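Local coordinates for protein DNA polymerase II large subunit (PDB 7OEC) that carries a mini-intein, a protein-splicing element of the HINT fold that probably excises itself from the DNA polymerase precursor and joins the flanking exteins, at residues V48-Y53 with T65-V70; F90-D95 with K109-V114; A73-H78 with D146-L151; E83-S88 with K132-K137. The protein carries 2 engineered substitutions. All blocks are in the same frame, centred on the assembly; numbering follows the deposited sequence. Where two conformers were deposited one is given.

Contact 1 of 4, residues V48-Y53 with T65-V70; sequences VDIKVY and TDIEEV
Val52 and Thr65 face each other as an antiparallel hydrogen-bonded pair in the beta hairpin of strands 50-56 and 61-74, part of the intein splicing domain. Val52 N donates a hydrogen bond to Thr65 O at 2.9 Å. The return bond runs from Thr65 N to Val52 O, also 2.9 Å. Next to this pair Lys51 NZ makes a salt bridge with Asp66 OD1 at 3.0 Å. The two side chains run alongside each other and point the same way. The ammonium meets the carboxylate on its syn side, 23° out of its plane. The lysine chain is straight as far as CE and bends only at its last torsion (chi4 -41°), which turns NZ in to the aspartate. With an alanine at Lys51 the Asp66 carboxylate would probably lose this cationic mate and turn more freely. Beyond Asp66 the strands part, and strands 50-53 and 67-70 run at 94° to each other. A water spans the widening gap: it donates to Ile50 O and accepts from Ile67 N at 2.9 Å. Its bond to Asp66 OD1 is weak. Ile67 fills the apolar side of the fork. Its CG1 rests on Val52 CB, and its CD1 meets Ile50 CG1 at 3.9 Å, the two isoleucines crossing at a slant. Leu27 of helix 24-29 and Phe31 also pack on both isoleucines. Thr65 OG1 turns to Lys154 O, while its methyl CG2 presses on Val52 CG1 at 3.5 Å, a snug fit for two methyls.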
loop_
_atom_site.group_PDB
_atom_site.type_symbol
_atom_site.label_atom_id
_atom_site.label_comp_id
_atom_site.label_asym_id
_atom_site.label_seq_id
_atom_site.Cartn_x
_atom_site.Cartn_y
_atom_site.Cartn_z
ATOM N N VAL A 48 -5.902 -7.987 -17.545
ATOM C CA VAL A 48 -6.952 -8.769 -16.912
ATOM C C VAL A 48 -7.932 -7.746 -16.354
ATOM O O VAL A 48 -7.605 -6.565 -16.183
ATOM C CB VAL A 48 -6.408 -9.677 -15.778
ATOM C CG1 VAL A 48 -5.462 -10.743 -16.374
ATOM C CG2 VAL A 48 -5.680 -8.840 -14.722
ATOM N N ASP A 49 -9.151 -8.202 -16.073
ATOM C CA ASP A 49 -10.165 -7.333 -15.471
ATOM C C ASP A 49 -9.857 -7.228 -13.985
ATOM O O ASP A 49 -9.957 -8.216 -13.256
ATOM C CB ASP A 49 -11.574 -7.878 -15.703
ATOM C CG ASP A 49 -12.059 -7.717 -17.193
ATOM O OD1 ASP A 49 -11.704 -6.705 -17.863
ATOM O OD2 ASP A 49 -12.800 -8.608 -17.702
ATOM N N ILE A 50 -9.404 -6.066 -13.540
ATOM C CA ILE A 50 -8.799 -5.940 -12.218
ATOM C C ILE A 50 -9.350 -4.702 -11.532
ATOM O O ILE A 50 -9.607 -3.673 -12.173
ATOM C CB ILE A 50 -7.245 -5.951 -12.291
ATOM C CG1 ILE A 50 -6.654 -5.996 -10.855
ATOM C CG2 ILE A 50 -6.683 -4.781 -13.183
ATOM C CD1 ILE A 50 -5.229 -6.354 -10.764
ATOM N N LYS A 51 -9.607 -4.850 -10.235
ATOM C CA LYS A 51 -9.937 -3.745 -9.358
ATOM C C LYS A 51 -9.090 -3.882 -8.100
ATOM O O LYS A 51 -8.597 -4.961 -7.773
ATOM C CB LYS A 51 -11.433 -3.745 -9.041
ATOM C CG LYS A 51 -12.338 -3.345 -10.204
ATOM C CD LYS A 51 -13.753 -3.432 -9.752
ATOM C CE LYS A 51 -14.730 -3.215 -10.889
ATOM N NZ LYS A 51 -14.300 -2.112 -11.797
ATOM N N VAL A 52 -8.878 -2.778 -7.412
ATOM C CA VAL A 52 -8.110 -2.790 -6.180
ATOM C C VAL A 52 -9.062 -2.608 -5.013
ATOM O O VAL A 52 -10.058 -1.878 -5.108
ATOM C CB VAL A 52 -6.987 -1.736 -6.234
ATOM C CG1 VAL A 52 -7.513 -0.307 -6.259
ATOM C CG2 VAL A 52 -6.063 -1.922 -5.060
ATOM N N TYR A 53 -8.803 -3.320 -3.922
ATOM C CA TYR A 53 -9.572 -3.067 -2.717
ATOM C C TYR A 53 -9.019 -1.864 -1.960
ATOM O O TYR A 53 -7.816 -1.724 -1.727
ATOM C CB TYR A 53 -9.529 -4.285 -1.825
ATOM C CG TYR A 53 -10.419 -5.440 -2.253
ATOM C CD1 TYR A 53 -11.706 -5.540 -1.790
ATOM C CD2 TYR A 53 -9.950 -6.442 -3.063
ATOM C CE1 TYR A 53 -12.493 -6.582 -2.121
ATOM C CE2 TYR A 53 -10.738 -7.511 -3.410
ATOM C CZ TYR A 53 -12.017 -7.572 -2.933
ATOM O OH TYR A 53 -12.881 -8.600 -3.216
ATOM N N THR A 65 -12.255 -0.362 -6.276
ATOM C CA THR A 65 -12.085 0.792 -7.146
ATOM C C THR A 65 -11.155 0.452 -8.306
ATOM O O THR A 65 -10.397 -0.510 -8.265
ATOM C CB THR A 65 -11.617 2.021 -6.357
ATOM O OG1 THR A 65 -11.799 3.185 -7.174
ATOM C CG2 THR A 65 -10.199 1.914 -5.961
ATOM N N ASP A 66 -11.172 1.295 -9.321
ATOM C CA ASP A 66 -10.338 1.078 -10.491
ATOM C C ASP A 66 -8.887 1.477 -10.230
ATOM O O ASP A 66 -8.588 2.345 -9.419
ATOM C CB ASP A 66 -10.893 1.886 -11.662
ATOM C CG ASP A 66 -12.137 1.241 -12.270
ATOM O OD1 ASP A 66 -12.235 -0.015 -12.206
ATOM O OD2 ASP A 66 -13.001 1.961 -12.817
ATOM N N ILE A 67 -7.980 0.804 -10.909
ATOM C CA ILE A 67 -6.573 1.160 -10.919
ATOM C C ILE A 67 -6.340 2.010 -12.169
ATOM O O ILE A 67 -6.542 1.537 -13.295
ATOM C CB ILE A 67 -5.704 -0.104 -10.941
ATOM C CG1 ILE A 67 -5.937 -0.989 -9.703
ATOM C CG2 ILE A 67 -4.258 0.338 -11.074
ATOM C CD1 ILE A 67 -5.476 -2.395 -9.881
ATOM N N GLU A 68 -5.948 3.272 -11.976
ATOM C CA GLU A 68 -5.734 4.188 -13.091
ATOM C C GLU A 68 -4.383 3.963 -13.760
ATOM O O GLU A 68 -4.284 4.062 -14.992
ATOM C CB GLU A 68 -5.859 5.625 -12.582
ATOM C CG GLU A 68 -5.970 6.667 -13.645
ATOM C CD GLU A 68 -6.822 7.840 -13.203
ATOM O OE1 GLU A 68 -7.227 7.839 -12.012
ATOM O OE2 GLU A 68 -7.100 8.740 -14.046
ATOM N N GLU A 69 -3.344 3.654 -12.976
ATOM C CA GLU A 69 -2.025 3.386 -13.540
ATOM C C GLU A 69 -1.178 2.684 -12.493
ATOM O O GLU A 69 -1.476 2.732 -11.298
ATOM C CB GLU A 69 -1.333 4.656 -14.024
ATOM C CG GLU A 69 -1.023 5.596 -12.933
ATOM C CD GLU A 69 -0.516 6.951 -13.474
ATOM O OE1 GLU A 69 -1.154 7.551 -14.360
ATOM O OE2 GLU A 69 0.526 7.412 -13.011
ATOM N N VAL A 70 -0.146 1.996 -12.965
ATOM C CA VAL A 70 0.881 1.411 -12.115
ATOM C C VAL A 70 2.212 1.997 -12.570
ATOM O O VAL A 70 2.430 2.242 -13.758
ATOM C CB VAL A 70 0.830 -0.124 -12.245
ATOM C CG1 VAL A 70 -0.465 -0.659 -11.715
ATOM C CG2 VAL A 70 0.953 -0.566 -13.708
HETATM O O HOH W 1 -9.056 -1.109 -12.728
#

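Contact 2 of 4, residues F90-D95 with K109-V114; sequences FETTVD and KRAFEV
Asp95 and Phe112 cross at a slant, the carboxylate plane turned 71° from the ring plane. The contact joins the end of strand 89-93 to the 3-10 turn 111-113, which follows strand 105-110 in the intein splicing domain. Asp95 OD1 comes to the rim of the ring, 3.2 Å from CE2, where the ring hydrogens carry a slight positive charge. Val94 O also lies at the ring edge, 3.5 Å from Phe112 CD2. The same oxygen accepts a weak hydrogen bond from Phe112 N, so one carbonyl meets both backbone and ring. The ring stands there because CG sits between the backbone N and the carbonyl carbon (chi1 72°). Phe112 comes edge-on to Arg110, its CZ 3.5 Å above the centre of the flat guanidinium. Glu113 holds that group in a salt bridge, with OE2 2.8 Å from Arg110 NH2. Glu113 OE1 also takes the backbone N of Arg110, which ties the start of the turn to its end. The aliphatic CG of Arg110 leans on Asp95 O. Ala111 points its methyl at strand 89-93, with Val98 and Ile80 also packing on it. There Ala111 CB touches Thr92 OG1 at 3.4 Å, a hydroxyl that donates to Thr93 O.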
loop_
_atom_site.group_PDB
_atom_site.type_symbol
_atom_site.label_atom_id
_atom_site.label_comp_id
_atom_site.label_asym_id
_atom_site.label_seq_id
_atom_site.Cartn_x
_atom_site.Cartn_y
_atom_site.Cartn_z
ATOM N N PHE A 90 5.225 -3.930 7.052
ATOM C CA PHE A 90 5.234 -3.352 5.716
ATOM C C PHE A 90 6.345 -2.325 5.603
ATOM O O PHE A 90 6.864 -1.842 6.610
ATOM C CB PHE A 90 3.902 -2.726 5.312
ATOM C CG PHE A 90 3.504 -1.470 6.051
ATOM C CD1 PHE A 90 3.037 -1.543 7.352
ATOM C CD2 PHE A 90 3.491 -0.239 5.401
ATOM C CE1 PHE A 90 2.596 -0.440 8.016
ATOM C CE2 PHE A 90 3.027 0.899 6.067
ATOM C CZ PHE A 90 2.560 0.785 7.381
ATOM N N GLU A 91 6.673 -1.966 4.357
ATOM C CA GLU A 91 7.768 -1.049 4.069
ATOM C C GLU A 91 7.297 -0.016 3.072
ATOM O O GLU A 91 6.550 -0.347 2.148
ATOM C CB GLU A 91 8.963 -1.780 3.429
ATOM C CG GLU A 91 9.574 -2.783 4.368
ATOM C CD GLU A 91 10.680 -3.620 3.759
ATOM O OE1 GLU A 91 11.003 -3.479 2.557
ATOM O OE2 GLU A 91 11.249 -4.424 4.511
ATOM N N THR A 92 7.742 1.228 3.250
ATOM C CA THR A 92 7.444 2.291 2.300
ATOM C C THR A 92 8.648 3.201 2.145
ATOM O O THR A 92 9.577 3.158 2.944
ATOM C CB THR A 92 6.289 3.189 2.729
ATOM O OG1 THR A 92 6.690 3.998 3.861
ATOM C CG2 THR A 92 5.081 2.402 3.163
ATOM N N THR A 93 8.639 4.026 1.109
ATOM C CA THR A 93 9.678 5.044 1.066
ATOM C C THR A 93 9.520 6.059 2.214
ATOM O O THR A 93 8.467 6.173 2.856
ATOM C CB THR A 93 9.700 5.742 -0.282
ATOM O OG1 THR A 93 8.416 6.283 -0.512
ATOM C CG2 THR A 93 10.055 4.823 -1.424
ATOM N N VAL A 94 10.605 6.804 2.477
ATOM C CA VAL A 94 10.708 7.552 3.738
ATOM C C VAL A 94 9.593 8.573 3.898
ATOM O O VAL A 94 9.219 8.879 5.032
ATOM C CB VAL A 94 12.083 8.225 3.886
ATOM C CG1 VAL A 94 13.066 7.209 3.910
ATOM C CG2 VAL A 94 12.344 9.211 2.791
ATOM N N ASP A 95 9.141 9.217 2.807
ATOM C CA ASP A 95 8.126 10.277 2.879
ATOM C C ASP A 95 6.738 9.795 2.492
ATOM O O ASP A 95 5.829 10.614 2.322
ATOM C CB ASP A 95 8.493 11.457 1.973
ATOM C CG ASP A 95 9.724 12.201 2.464
ATOM O OD1 ASP A 95 9.956 12.215 3.686
ATOM O OD2 ASP A 95 10.491 12.729 1.646
ATOM N N LYS A 109 0.230 10.566 8.068
ATOM C CA LYS A 109 1.556 11.015 8.461
ATOM C C LYS A 109 2.571 10.575 7.418
ATOM O O LYS A 109 2.431 9.499 6.848
ATOM C CB LYS A 109 2.031 10.262 9.732
ATOM C CG LYS A 109 1.263 10.561 10.975
ATOM C CD LYS A 109 1.879 9.937 12.232
ATOM C CE LYS A 109 1.077 10.339 13.460
ATOM N NZ LYS A 109 1.818 10.008 14.687
ATOM N N ARG A 110 3.631 11.347 7.210
ATOM C CA ARG A 110 4.740 10.807 6.431
ATOM C C ARG A 110 5.369 9.660 7.205
ATOM O O ARG A 110 5.389 9.665 8.434
ATOM C CB ARG A 110 5.780 11.886 6.134
ATOM C CG ARG A 110 5.240 12.944 5.181
ATOM C CD ARG A 110 6.144 14.155 5.061
ATOM N NE ARG A 110 6.155 14.936 6.295
ATOM C CZ ARG A 110 6.797 16.096 6.459
ATOM N NH1 ARG A 110 7.497 16.637 5.454
ATOM N NH2 ARG A 110 6.734 16.723 7.635
ATOM N N ALA A 111 5.905 8.682 6.477
ATOM C CA ALA A 111 6.390 7.475 7.131
ATOM C C ALA A 111 7.407 7.799 8.214
ATOM O O ALA A 111 7.386 7.176 9.277
ATOM C CB ALA A 111 6.990 6.540 6.095
ATOM N N PHE A 112 8.289 8.780 7.985
ATOM C CA PHE A 112 9.336 9.069 8.972
ATOM C C PHE A 112 8.799 9.713 10.247
ATOM O O PHE A 112 9.535 9.793 11.241
ATOM C CB PHE A 112 10.473 9.934 8.391
ATOM C CG PHE A 112 10.097 11.375 8.140
ATOM C CD1 PHE A 112 10.200 12.338 9.140
ATOM C CD2 PHE A 112 9.636 11.764 6.906
ATOM C CE1 PHE A 112 9.832 13.658 8.898
ATOM C CE2 PHE A 112 9.249 13.062 6.664
ATOM C CZ PHE A 112 9.346 14.017 7.662
ATOM N N GLU A 113 7.544 10.146 10.246
ATOM C CA GLU A 113 6.915 10.718 11.423
ATOM C C GLU A 113 6.128 9.702 12.246
ATOM O O GLU A 113 5.668 10.045 13.349
ATOM C CB GLU A 113 5.913 11.791 11.000
ATOM C CG GLU A 113 6.465 12.979 10.272
ATOM C CD GLU A 113 5.327 13.906 9.625
ATOM O OE1 GLU A 113 4.199 13.470 9.143
ATOM O OE2 GLU A 113 5.595 15.124 9.594
ATOM N N VAL A 114 5.927 8.487 11.725
ATOM C CA VAL A 114 5.244 7.454 12.491
ATOM C C VAL A 114 6.121 7.085 13.677
ATOM O O VAL A 114 7.358 7.086 13.580
ATOM C CB VAL A 114 4.963 6.243 11.581
ATOM C CG1 VAL A 114 4.315 5.081 12.363
ATOM C CG2 VAL A 114 4.017 6.630 10.438
#

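Contact 3 of 4, residues A73-H78 with D146-L151; sequences APATDH and DFVFSL
Ala73 O takes the shortest bond of this contact, from Val148 N at 2.8 Å. The N-H points almost straight at the oxygen (167°). Further groups gather round the same carbonyl. Phe147 CA makes a C-H...O contact with it at 3.2 Å, and the oxygen lies at the edge of the Phe147 ring, near its plane, 3.5 Å from CD1. Ala73 N returns the bond to Val148 O at 2.9 Å. These two bonds define Ala73 and Val148 as an antiparallel hydrogen-bonded pair, where strand 61-74 runs beside strand 147-153 in the large antiparallel sheet of the intein splicing domain. Pro74 and Phe147 form the next pair, of the non-hydrogen-bonded kind, and their side chains diverge. Pro74 has no N-H, but at a non-hydrogen-bonded place none is needed toward this neighbour. One more backbone bond follows beyond the paired residues. Ala75 N donates to Asp146 O at 2.9 Å, approaching from 43° above the carbonyl plane. In Phe147, CG anti to its own carbonyl carbon (chi1 -65°) brings CD1 beside Ala73 O. Lys72 makes a cation-pi contact with the same ring. A serine in place of Phe147 would probably take the ring away from one flank of the Ala73 carbonyl and leave the Lys72 ammonium without its aromatic partner. Away from that ring, Val148 spreads its two methyls over both alanines. Its CG2 stands 4.5 Å from Ala73 CB, and its CG1 reaches Ala75 CB at 4.2 Å.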
loop_
_atom_site.group_PDB
_atom_site.type_symbol
_atom_site.label_atom_id
_atom_site.label_comp_id
_atom_site.label_asym_id
_atom_site.label_seq_id
_atom_site.Cartn_x
_atom_site.Cartn_y
_atom_site.Cartn_z
ATOM N N ALA A 73 9.597 3.094 -10.670
ATOM C CA ALA A 73 10.518 4.212 -10.609
ATOM C C ALA A 73 11.845 3.777 -10.013
ATOM O O ALA A 73 11.898 2.847 -9.199
ATOM C CB ALA A 73 9.947 5.296 -9.699
ATOM N N PRO A 74 12.935 4.440 -10.387
ATOM C CA PRO A 74 14.213 4.099 -9.777
ATOM C C PRO A 74 14.175 4.386 -8.294
ATOM O O PRO A 74 13.585 5.364 -7.836
ATOM C CB PRO A 74 15.208 5.015 -10.490
ATOM C CG PRO A 74 14.430 6.016 -11.113
ATOM C CD PRO A 74 13.103 5.504 -11.390
ATOM N N ALA A 75 14.813 3.512 -7.547
ATOM C CA ALA A 75 14.897 3.667 -6.112
ATOM C C ALA A 75 15.906 4.767 -5.786
ATOM O O ALA A 75 17.004 4.798 -6.339
ATOM C CB ALA A 75 15.325 2.324 -5.517
ATOM N N THR A 76 15.528 5.688 -4.919
ATOM C CA THR A 76 16.444 6.710 -4.445
ATOM C C THR A 76 16.518 6.660 -2.932
ATOM O O THR A 76 17.595 6.477 -2.345
ATOM C CB THR A 76 15.932 8.068 -4.987
ATOM O OG1 THR A 76 14.632 8.345 -4.460
ATOM C CG2 THR A 76 15.803 8.033 -6.542
ATOM N N ASP A 77 15.394 6.688 -2.271
ATOM C CA ASP A 77 15.518 6.957 -0.858
ATOM C C ASP A 77 15.498 5.657 -0.064
ATOM O O ASP A 77 15.346 4.550 -0.587
ATOM C CB ASP A 77 14.550 8.068 -0.406
ATOM C CG ASP A 77 13.101 7.707 -0.603
ATOM O OD1 ASP A 77 12.712 6.717 0.068
ATOM O OD2 ASP A 77 12.363 8.417 -1.356
ATOM N N HIS A 78 15.826 5.801 1.203
ATOM C CA HIS A 78 15.738 4.688 2.101
ATOM C C HIS A 78 14.289 4.278 2.214
ATOM O O HIS A 78 13.346 5.013 1.889
ATOM C CB HIS A 78 16.187 5.112 3.488
ATOM C CG HIS A 78 17.662 5.270 3.625
ATOM N ND1 HIS A 78 18.432 5.952 2.707
ATOM C CD2 HIS A 78 18.517 4.804 4.565
ATOM C CE1 HIS A 78 19.700 5.891 3.070
ATOM N NE2 HIS A 78 19.772 5.245 4.221
ATOM N N ASP A 146 16.755 -1.967 -7.319
ATOM C CA ASP A 146 16.940 -0.818 -8.187
ATOM C C ASP A 146 15.661 -0.042 -8.462
ATOM O O ASP A 146 15.751 1.129 -8.834
ATOM C CB ASP A 146 17.523 -1.271 -9.520
ATOM C CG ASP A 146 19.034 -1.414 -9.491
ATOM O OD1 ASP A 146 19.691 -0.720 -8.683
ATOM O OD2 ASP A 146 19.558 -2.214 -10.309
ATOM N N PHE A 147 14.491 -0.647 -8.286
ATOM C CA PHE A 147 13.217 -0.022 -8.603
ATOM C C PHE A 147 12.227 -0.206 -7.473
ATOM O O PHE A 147 12.268 -1.193 -6.734
ATOM C CB PHE A 147 12.616 -0.623 -9.860
ATOM C CG PHE A 147 13.430 -0.354 -11.068
ATOM C CD1 PHE A 147 13.354 0.880 -11.691
ATOM C CD2 PHE A 147 14.359 -1.259 -11.542
ATOM C CE1 PHE A 147 14.189 1.180 -12.749
ATOM C CE2 PHE A 147 15.171 -0.931 -12.625
ATOM C CZ PHE A 147 15.084 0.260 -13.203
ATOM N N VAL A 148 11.315 0.758 -7.367
ATOM C CA VAL A 148 10.196 0.716 -6.436
ATOM C C VAL A 148 8.931 0.979 -7.255
ATOM O O VAL A 148 8.990 1.395 -8.412
ATOM C CB VAL A 148 10.367 1.744 -5.297
ATOM C CG1 VAL A 148 11.449 1.261 -4.373
ATOM C CG2 VAL A 148 10.649 3.134 -5.818
ATOM N N PHE A 149 7.780 0.697 -6.643
ATOM C CA PHE A 149 6.525 0.605 -7.377
ATOM C C PHE A 149 5.404 1.342 -6.676
ATOM O O PHE A 149 5.389 1.467 -5.452
ATOM C CB PHE A 149 6.092 -0.850 -7.535
ATOM C CG PHE A 149 7.053 -1.647 -8.396
ATOM C CD1 PHE A 149 8.195 -2.180 -7.855
ATOM C CD2 PHE A 149 6.792 -1.863 -9.748
ATOM C CE1 PHE A 149 9.029 -2.907 -8.602
ATOM C CE2 PHE A 149 7.623 -2.611 -10.514
ATOM C CZ PHE A 149 8.765 -3.108 -9.961
ATOM N N SER A 150 4.452 1.832 -7.457
ATOM C CA SER A 150 3.288 2.471 -6.865
ATOM C C SER A 150 2.102 2.255 -7.784
ATOM O O SER A 150 2.201 1.605 -8.827
ATOM C CB SER A 150 3.503 3.970 -6.621
ATOM O OG SER A 150 2.533 4.504 -5.713
ATOM N N LEU A 151 0.977 2.832 -7.392
ATOM C CA LEU A 151 -0.226 2.770 -8.198
ATOM C C LEU A 151 -1.096 3.946 -7.831
ATOM O O LEU A 151 -0.952 4.535 -6.767
ATOM C CB LEU A 151 -1.053 1.502 -7.994
ATOM C CG LEU A 151 -1.737 1.308 -6.660
ATOM C CD1 LEU A 151 -2.742 0.226 -6.755
ATOM C CD2 LEU A 151 -0.776 1.083 -5.525
#

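Contact 4 of 4, residues E83-S88 with K132-K137; sequences ELELGS and KVAVKK
Glu85 sends its CG opposite the backbone N (chi1 -179°) and keeps the rest of the chain extended, which carries its carboxylate along strand 130-141 to Ala134. There OE1 accepts from Ala134 N at 3.0 Å through its anti lone pair. A water bonded to Lys132 O donates to the same oxygen. Glu85 N in turn donates a hydrogen bond to Ala134 O at 2.8 Å, so backbone and side chain together grip both polar groups of Ala134. One residue back, Leu84 has CG anti to its carbonyl carbon (chi1 -50°). Its side chain crosses that of Val133 at about a right angle, CD1 3.8 Å from Val133 CG2, and its CD2 meets Val135 CG2 at 3.9 Å. At Glu83 a classic beta bulge interrupts the antiparallel ladder of strands 79-84 and 130-141. Lys136 and Lys137 both face Glu83, and Glu83 O accepts from Lys136 N at 2.8 Å and from Lys137 N at 3.1 Å. From Leu84 to Gly87 the chain makes a type II beta turn. Glu83 lies alongside Lys137, pointing the same way, and its OE2 pairs with Arg81. Its OE1 touches Lys137 CD at 3.6 Å and makes a long salt bridge, 4.0 Å, with Lys136 NZ.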
loop_
_atom_site.group_PDB
_atom_site.type_symbol
_atom_site.label_atom_id
_atom_site.label_comp_id
_atom_site.label_asym_id
_atom_site.label_seq_id
_atom_site.Cartn_x
_atom_site.Cartn_y
_atom_site.Cartn_z
ATOM N N GLU A 83 7.215 -2.860 11.858
ATOM C CA GLU A 83 6.887 -4.164 12.395
ATOM C C GLU A 83 5.784 -3.925 13.388
ATOM O O GLU A 83 5.937 -3.096 14.296
ATOM C CB GLU A 83 8.103 -4.786 13.087
ATOM C CG GLU A 83 9.251 -4.840 12.056
ATOM C CD GLU A 83 10.543 -5.427 12.573
ATOM O OE1 GLU A 83 10.572 -5.767 13.779
ATOM O OE2 GLU A 83 11.511 -5.567 11.766
ATOM N N LEU A 84 4.728 -4.697 13.252
ATOM C CA LEU A 84 3.515 -4.527 14.013
ATOM C C LEU A 84 3.327 -5.617 15.061
ATOM O O LEU A 84 3.839 -6.747 14.968
ATOM C CB LEU A 84 2.327 -4.528 13.051
ATOM C CG LEU A 84 2.484 -3.560 11.839
ATOM C CD1 LEU A 84 1.204 -3.507 11.018
ATOM C CD2 LEU A 84 2.828 -2.164 12.294
ATOM N N GLU A 85 2.537 -5.246 16.061
ATOM C CA GLU A 85 2.023 -6.207 17.006
ATOM C C GLU A 85 1.358 -7.316 16.203
ATOM O O GLU A 85 0.649 -7.077 15.217
ATOM C CB GLU A 85 1.024 -5.475 17.913
ATOM C CG GLU A 85 0.382 -6.250 18.964
ATOM C CD GLU A 85 -0.726 -5.464 19.697
ATOM O OE1 GLU A 85 -1.131 -4.308 19.297
ATOM O OE2 GLU A 85 -1.181 -6.011 20.724
ATOM N N LEU A 86 1.622 -8.543 16.609
ATOM C CA LEU A 86 1.156 -9.790 16.000
ATOM C C LEU A 86 1.998 -10.225 14.804
ATOM O O LEU A 86 1.749 -11.311 14.257
ATOM C CB LEU A 86 -0.341 -9.865 15.669
ATOM C CG LEU A 86 -1.251 -9.412 16.816
ATOM C CD1 LEU A 86 -2.649 -9.589 16.357
ATOM C CD2 LEU A 86 -1.040 -10.176 18.067
ATOM N N GLY A 87 3.044 -9.485 14.445
ATOM C CA GLY A 87 4.082 -10.007 13.581
ATOM C C GLY A 87 4.016 -9.593 12.129
ATOM O O GLY A 87 4.910 -9.980 11.354
ATOM N N SER A 88 2.974 -8.855 11.730
ATOM C CA SER A 88 2.867 -8.335 10.377
ATOM C C SER A 88 3.837 -7.157 10.189
ATOM O O SER A 88 4.428 -6.627 11.145
ATOM C CB SER A 88 1.417 -7.980 10.051
ATOM O OG SER A 88 0.990 -6.963 10.915
ATOM N N LYS A 132 -7.188 -3.236 15.394
ATOM C CA LYS A 132 -6.075 -2.351 15.725
ATOM C C LYS A 132 -4.830 -3.124 16.155
ATOM O O LYS A 132 -4.892 -3.987 17.046
ATOM C CB LYS A 132 -6.475 -1.489 16.919
ATOM C CG LYS A 132 -7.649 -0.574 16.672
ATOM C CD LYS A 132 -7.963 0.263 17.947
ATOM C CE LYS A 132 -9.158 1.189 17.696
ATOM N NZ LYS A 132 -9.559 2.034 18.859
ATOM N N VAL A 133 -3.688 -2.765 15.567
ATOM C CA VAL A 133 -2.399 -3.313 15.975
ATOM C C VAL A 133 -1.404 -2.171 16.153
ATOM O O VAL A 133 -1.336 -1.249 15.336
ATOM C CB VAL A 133 -1.814 -4.380 15.006
ATOM C CG1 VAL A 133 -2.699 -5.626 14.980
ATOM C CG2 VAL A 133 -1.587 -3.828 13.633
ATOM N N ALA A 134 -0.603 -2.243 17.197
ATOM C CA ALA A 134 0.378 -1.197 17.430
ATOM C C ALA A 134 1.669 -1.406 16.627
ATOM O O ALA A 134 2.100 -2.533 16.369
ATOM C CB ALA A 134 0.707 -1.160 18.920
ATOM N N VAL A 135 2.299 -0.295 16.234
ATOM C CA VAL A 135 3.658 -0.337 15.703
ATOM C C VAL A 135 4.594 -0.693 16.846
ATOM O O VAL A 135 4.651 0.012 17.862
ATOM C CB VAL A 135 4.063 1.003 15.072
ATOM C CG1 VAL A 135 5.499 0.965 14.582
ATOM C CG2 VAL A 135 3.150 1.355 13.898
ATOM N N LYS A 136 5.364 -1.766 16.660
ATOM C CA LYS A 136 6.257 -2.275 17.693
ATOM C C LYS A 136 7.703 -1.876 17.440
ATOM O O LYS A 136 8.443 -1.557 18.384
ATOM C CB LYS A 136 6.123 -3.807 17.803
ATOM C CG LYS A 136 6.996 -4.437 18.912
ATOM C CD LYS A 136 6.796 -5.961 19.042
ATOM C CE LYS A 136 7.189 -6.700 17.737
ATOM N NZ LYS A 136 8.584 -6.386 17.184
ATOM N N LYS A 137 8.085 -1.787 16.169
ATOM C CA LYS A 137 9.462 -1.455 15.844
ATOM C C LYS A 137 9.506 -0.777 14.493
ATOM O O LYS A 137 8.752 -1.133 13.596
ATOM C CB LYS A 137 10.354 -2.695 15.786
ATOM C CG LYS A 137 11.818 -2.330 15.711
ATOM C CD LYS A 137 12.699 -3.581 15.694
ATOM C CE LYS A 137 14.204 -3.230 15.680
ATOM N NZ LYS A 137 14.769 -2.940 17.060
HETATM O O HOH W 2 -3.829 -3.556 19.635
#

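Overall arrangement
Contacts 1 and 3 share strand 61-74 and one large antiparallel sheet, where that strand pairs with 50-56 and then with 147-153. Their centres are 20 Å apart, and they touch where Glu69 and Val70 meet Ser150 and Leu151. Contacts 2 and 4 lie across the chain's centre from contact 1. Both use the four-stranded sheet, and contact 2 links it to strand 105-110. Their centres lie 15 Å apart, and Val114 packs on Val135 between them. Contact 1 closes first along the chain. Contact 3 then spans the longest loop, which includes contacts 4 and 2 in turn. Asp77 OD1 probably accepts a hydrogen bond from Val94 N, linking contact 3 to contact 2. Residues distant in sequence thus tie the sheets into one compact splicing domain.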